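Local coordinates for protein lectin CEL-IV, C-type (Cucumaria echinata, PDB 3ALU) that binds galactose-containing sugars such as raffinose through a calcium ion, acting as a tetrameric C-type lectin of a sea cucumber, at residues 18-23 and 143-148. Residues are numbered along the deposited sequence; the frame is centred on the assembly and turned at random.
Sequences RLFHNH and FKYICQ
Phe20 and Tyr145 sit side by side on neighbouring strands from near the two ends of the chain, whose antiparallel pairing is a feature of the C-type lectin fold. Their backbones form a hydrogen-bonded pair: Phe20 N reaches Tyr145 O at 2.8 Å, almost straight (174°), while the return bond from Tyr145 N to Phe20 O is weak. The two rings are almost coplanar in tilt yet displaced so far that they hardly overlap, and it is Phe20 CB that covers one face of the Tyr145 ring, a CH-pi contact 3.6 Å from the centroid. Tyr145 CG is wedged between its own backbone N and carbonyl carbon (chi1 57°), which tips the ring toward strand 18-21, where the flat, buried ring packs against Phe20 and the small side chains Ala29 and Ala32 of helix 26-33. Next along this face, Cys147 SG meets Phe20 CE2 obliquely at 3.5 Å; its disulfide to Cys33 ties the strand to that helix. On the opposite face Leu19 CD1 packs against Ile146 CG1, branched aliphatics suited to a layer shared with Val83 and helix 57-70.

Past the corner at Asn22 the contact turns polar and opens to solvent. The long Lys144 chain runs extended past His21 and bends only at its end (chi4 65°), and the His23 ring lays one face over the Phe143-Lys144 peptide. The imidazole is steadied by His23 ND1, which donates to His21 O at 3.3 Å; His21 O lies close to the imidazole plane, while ND1 approaches from above the carbonyl plane.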
ATOM      1  N   ARG A  18     -16.815   1.001  -2.364  1.00 12.95           N
ATOM      2  CA  ARG A  18     -17.481  -0.208  -2.818  1.00 12.86           C
ATOM      3  C   ARG A  18     -18.961   0.094  -3.086  1.00 12.72           C
ATOM      4  O   ARG A  18     -19.656   0.748  -2.282  1.00 12.37           O
ATOM      5  CB  ARG A  18     -17.318  -1.333  -1.800  1.00 13.40           C
ATOM      6  CG  ARG A  18     -17.932  -2.674  -2.287  1.00 14.78           C
ATOM      7  CD  ARG A  18     -17.470  -3.837  -1.415  1.00 15.56           C
ATOM      8  NE  ARG A  18     -18.308  -4.962  -1.747  1.00 18.49           N
ATOM      9  CZ  ARG A  18     -18.446  -6.012  -0.938  1.00 24.76           C
ATOM     10  NH1 ARG A  18     -17.760  -6.063   0.197  1.00 22.07           N
ATOM     11  NH2 ARG A  18     -19.261  -6.983  -1.268  1.00 28.18           N
ATOM     12  N   LEU A  19     -19.386  -0.331  -4.265  1.00 12.40           N
ATOM     13  CA  LEU A  19     -20.798  -0.289  -4.675  1.00 11.99           C
ATOM     14  C   LEU A  19     -21.547  -1.488  -4.158  1.00 13.64           C
ATOM     15  O   LEU A  19     -21.133  -2.656  -4.402  1.00 14.77           O
ATOM     16  CB  LEU A  19     -20.848  -0.229  -6.213  1.00 11.90           C
ATOM     17  CG  LEU A  19     -22.261  -0.348  -6.818  1.00 13.22           C
ATOM     18  CD1 LEU A  19     -23.046   0.922  -6.568  1.00 15.28           C
ATOM     19  CD2 LEU A  19     -22.178  -0.631  -8.293  1.00 13.92           C
ATOM     20  N   PHE A  20     -22.666  -1.222  -3.495  1.00 13.01           N
ATOM     21  CA  PHE A  20     -23.531  -2.312  -2.975  1.00 13.47           C
ATOM     22  C   PHE A  20     -24.817  -2.398  -3.768  1.00 14.86           C
ATOM     23  O   PHE A  20     -25.393  -1.376  -4.173  1.00 15.63           O
ATOM     24  CB  PHE A  20     -23.794  -2.152  -1.478  1.00 12.84           C
ATOM     25  CG  PHE A  20     -22.560  -2.384  -0.642  1.00 12.54           C
ATOM     26  CD1 PHE A  20     -22.231  -3.681  -0.211  1.00 16.54           C
ATOM     27  CD2 PHE A  20     -21.679  -1.341  -0.362  1.00 14.04           C
ATOM     28  CE1 PHE A  20     -21.070  -3.915   0.515  1.00 16.69           C
ATOM     29  CE2 PHE A  20     -20.505  -1.580   0.405  1.00 13.31           C
ATOM     30  CZ  PHE A  20     -20.204  -2.884   0.819  1.00 15.56           C
ATOM     31  N   HIS A  21     -25.262  -3.639  -3.995  1.00 15.69           N
ATOM     32  CA  HIS A  21     -26.359  -3.917  -4.944  1.00 16.33           C
ATOM     33  C   HIS A  21     -27.709  -4.103  -4.332  1.00 17.23           C
ATOM     34  O   HIS A  21     -28.711  -4.143  -5.077  1.00 18.55           O
ATOM     35  CB  HIS A  21     -26.028  -5.123  -5.828  1.00 16.25           C
ATOM     36  CG  HIS A  21     -24.858  -4.909  -6.723  1.00 17.53           C
ATOM     37  ND1 HIS A  21     -24.965  -4.911  -8.091  1.00 19.90           N
ATOM     38  CD2 HIS A  21     -23.546  -4.702  -6.448  1.00 18.72           C
ATOM     39  CE1 HIS A  21     -23.772  -4.736  -8.625  1.00 17.32           C
ATOM     40  NE2 HIS A  21     -22.896  -4.576  -7.651  1.00 19.70           N
ATOM     41  N   ASN A  22     -27.775  -4.195  -2.999  1.00 17.92           N
ATOM     42  CA  ASN A  22     -29.085  -4.268  -2.352  1.00 20.37           C
ATOM     43  C   ASN A  22     -29.657  -2.870  -2.257  1.00 20.66           C
ATOM     44  O   ASN A  22     -28.908  -1.869  -2.258  1.00 22.55           O
ATOM     45  CB  ASN A  22     -29.080  -5.042  -1.020  1.00 22.57           C
ATOM     46  CG  ASN A  22     -28.249  -4.397   0.036  1.00 26.51           C
ATOM     47  OD1 ASN A  22     -27.110  -3.980  -0.214  1.00 32.82           O
ATOM     48  ND2 ASN A  22     -28.798  -4.330   1.260  1.00 31.09           N
ATOM     49  N   HIS A  23     -30.970  -2.783  -2.296  1.00 19.65           N
ATOM     50  CA  HIS A  23     -31.596  -1.481  -2.414  1.00 18.98           C
ATOM     51  C   HIS A  23     -32.037  -1.113  -1.021  1.00 18.96           C
ATOM     52  O   HIS A  23     -32.843  -1.826  -0.401  1.00 19.61           O
ATOM     53  CB  HIS A  23     -32.794  -1.545  -3.356  1.00 19.26           C
ATOM     54  CG  HIS A  23     -32.444  -1.559  -4.820  1.00 21.08           C
ATOM     55  ND1 HIS A  23     -31.435  -2.331  -5.361  1.00 26.18           N
ATOM     56  CD2 HIS A  23     -33.005  -0.907  -5.864  1.00 25.26           C
ATOM     57  CE1 HIS A  23     -31.396  -2.168  -6.670  1.00 19.30           C
ATOM     58  NE2 HIS A  23     -32.340  -1.307  -7.001  1.00 28.51           N
ATOM     59  N   PHE A 143     -32.425   2.556  -3.033  1.00 13.53           N
ATOM     60  CA  PHE A 143     -31.446   2.505  -4.114  1.00 13.66           C
ATOM     61  C   PHE A 143     -30.190   1.683  -3.717  1.00 12.62           C
ATOM     62  O   PHE A 143     -29.909   1.468  -2.532  1.00 14.01           O
ATOM     63  CB  PHE A 143     -30.888   3.914  -4.431  1.00 13.47           C
ATOM     64  CG  PHE A 143     -31.861   4.903  -5.033  1.00 15.06           C
ATOM     65  CD1 PHE A 143     -31.614   6.266  -4.830  1.00 17.11           C
ATOM     66  CD2 PHE A 143     -32.954   4.524  -5.823  1.00 17.80           C
ATOM     67  CE1 PHE A 143     -32.425   7.246  -5.414  1.00 17.57           C
ATOM     68  CE2 PHE A 143     -33.814   5.509  -6.374  1.00 16.17           C
ATOM     69  CZ  PHE A 143     -33.545   6.861  -6.145  1.00 16.62           C
ATOM     70  N   LYS A 144     -29.443   1.260  -4.727  1.00 13.71           N
ATOM     71  CA  LYS A 144     -28.049   0.839  -4.560  1.00 12.64           C
ATOM     72  C   LYS A 144     -27.270   2.045  -3.979  1.00 12.53           C
ATOM     73  O   LYS A 144     -27.774   3.195  -3.985  1.00 14.02           O
ATOM     74  CB  LYS A 144     -27.477   0.474  -5.901  1.00 12.55           C
ATOM     75  CG  LYS A 144     -28.230  -0.736  -6.548  1.00 12.92           C
ATOM     76  CD  LYS A 144     -27.438  -1.258  -7.719  1.00 14.89           C
ATOM     77  CE  LYS A 144     -28.095  -2.557  -8.292  1.00 18.86           C
ATOM     78  NZ  LYS A 144     -29.459  -2.315  -8.874  1.00 18.90           N
ATOM     79  N   TYR A 145     -26.061   1.795  -3.480  1.00 12.29           N
ATOM     80  CA  TYR A 145     -25.358   2.835  -2.730  1.00 11.15           C
ATOM     81  C   TYR A 145     -23.876   2.540  -2.766  1.00 11.98           C
ATOM     82  O   TYR A 145     -23.461   1.390  -2.899  1.00 11.61           O
ATOM     83  CB  TYR A 145     -25.892   2.930  -1.260  1.00 10.91           C
ATOM     84  CG  TYR A 145     -25.797   1.610  -0.478  1.00 11.83           C
ATOM     85  CD1 TYR A 145     -26.799   0.654  -0.615  1.00 13.09           C
ATOM     86  CD2 TYR A 145     -24.736   1.360   0.390  1.00 13.73           C
ATOM     87  CE1 TYR A 145     -26.718  -0.573   0.080  1.00 12.60           C
ATOM     88  CE2 TYR A 145     -24.653   0.146   1.104  1.00 15.82           C
ATOM     89  CZ  TYR A 145     -25.661  -0.805   0.913  1.00 14.11           C
ATOM     90  OH  TYR A 145     -25.603  -2.034   1.572  1.00 16.98           O
ATOM     91  N   ILE A 146     -23.065   3.587  -2.676  1.00 11.84           N
ATOM     92  CA  ILE A 146     -21.617   3.445  -2.553  1.00 12.93           C
ATOM     93  C   ILE A 146     -21.157   3.830  -1.168  1.00 12.57           C
ATOM     94  O   ILE A 146     -21.438   4.924  -0.665  1.00 12.57           O
ATOM     95  CB  ILE A 146     -20.844   4.314  -3.585  1.00 12.82           C
ATOM     96  CG1 ILE A 146     -21.203   3.923  -5.012  1.00 16.45           C
ATOM     97  CG2 ILE A 146     -19.356   4.237  -3.386  1.00 13.99           C
ATOM     98  CD1 ILE A 146     -20.988   5.079  -5.993  1.00 18.05           C
ATOM     99  N   CYS A 147     -20.450   2.899  -0.527  1.00 12.51           N
ATOM    100  CA  CYS A 147     -19.763   3.171   0.750  1.00 12.47           C
ATOM    101  C   CYS A 147     -18.300   3.578   0.535  1.00 11.94           C
ATOM    102  O   CYS A 147     -17.632   3.131  -0.457  1.00 11.46           O
ATOM    103  CB  CYS A 147     -19.779   1.922   1.663  1.00 13.69           C
ATOM    104  SG  CYS A 147     -21.423   1.332   2.124  1.00 16.60           S
ATOM    105  N   GLN A 148     -17.782   4.350   1.489  1.00 12.28           N
ATOM    106  CA  GLN A 148     -16.343   4.606   1.598  1.00 11.64           C
ATOM    107  C   GLN A 148     -15.894   4.090   2.968  1.00 14.16           C
ATOM    108  O   GLN A 148     -16.605   4.237   3.957  1.00 14.05           O
ATOM    109  CB  GLN A 148     -16.011   6.116   1.443  1.00 13.44           C
ATOM    110  CG  GLN A 148     -16.514   6.928   2.588  1.00 14.18           C
ATOM    111  CD  GLN A 148     -16.263   8.401   2.394  1.00 16.39           C
ATOM    112  OE1 GLN A 148     -16.309   8.886   1.272  1.00 18.31           O
ATOM    113  NE2 GLN A 148     -16.034   9.119   3.499  1.00 20.25           N
TER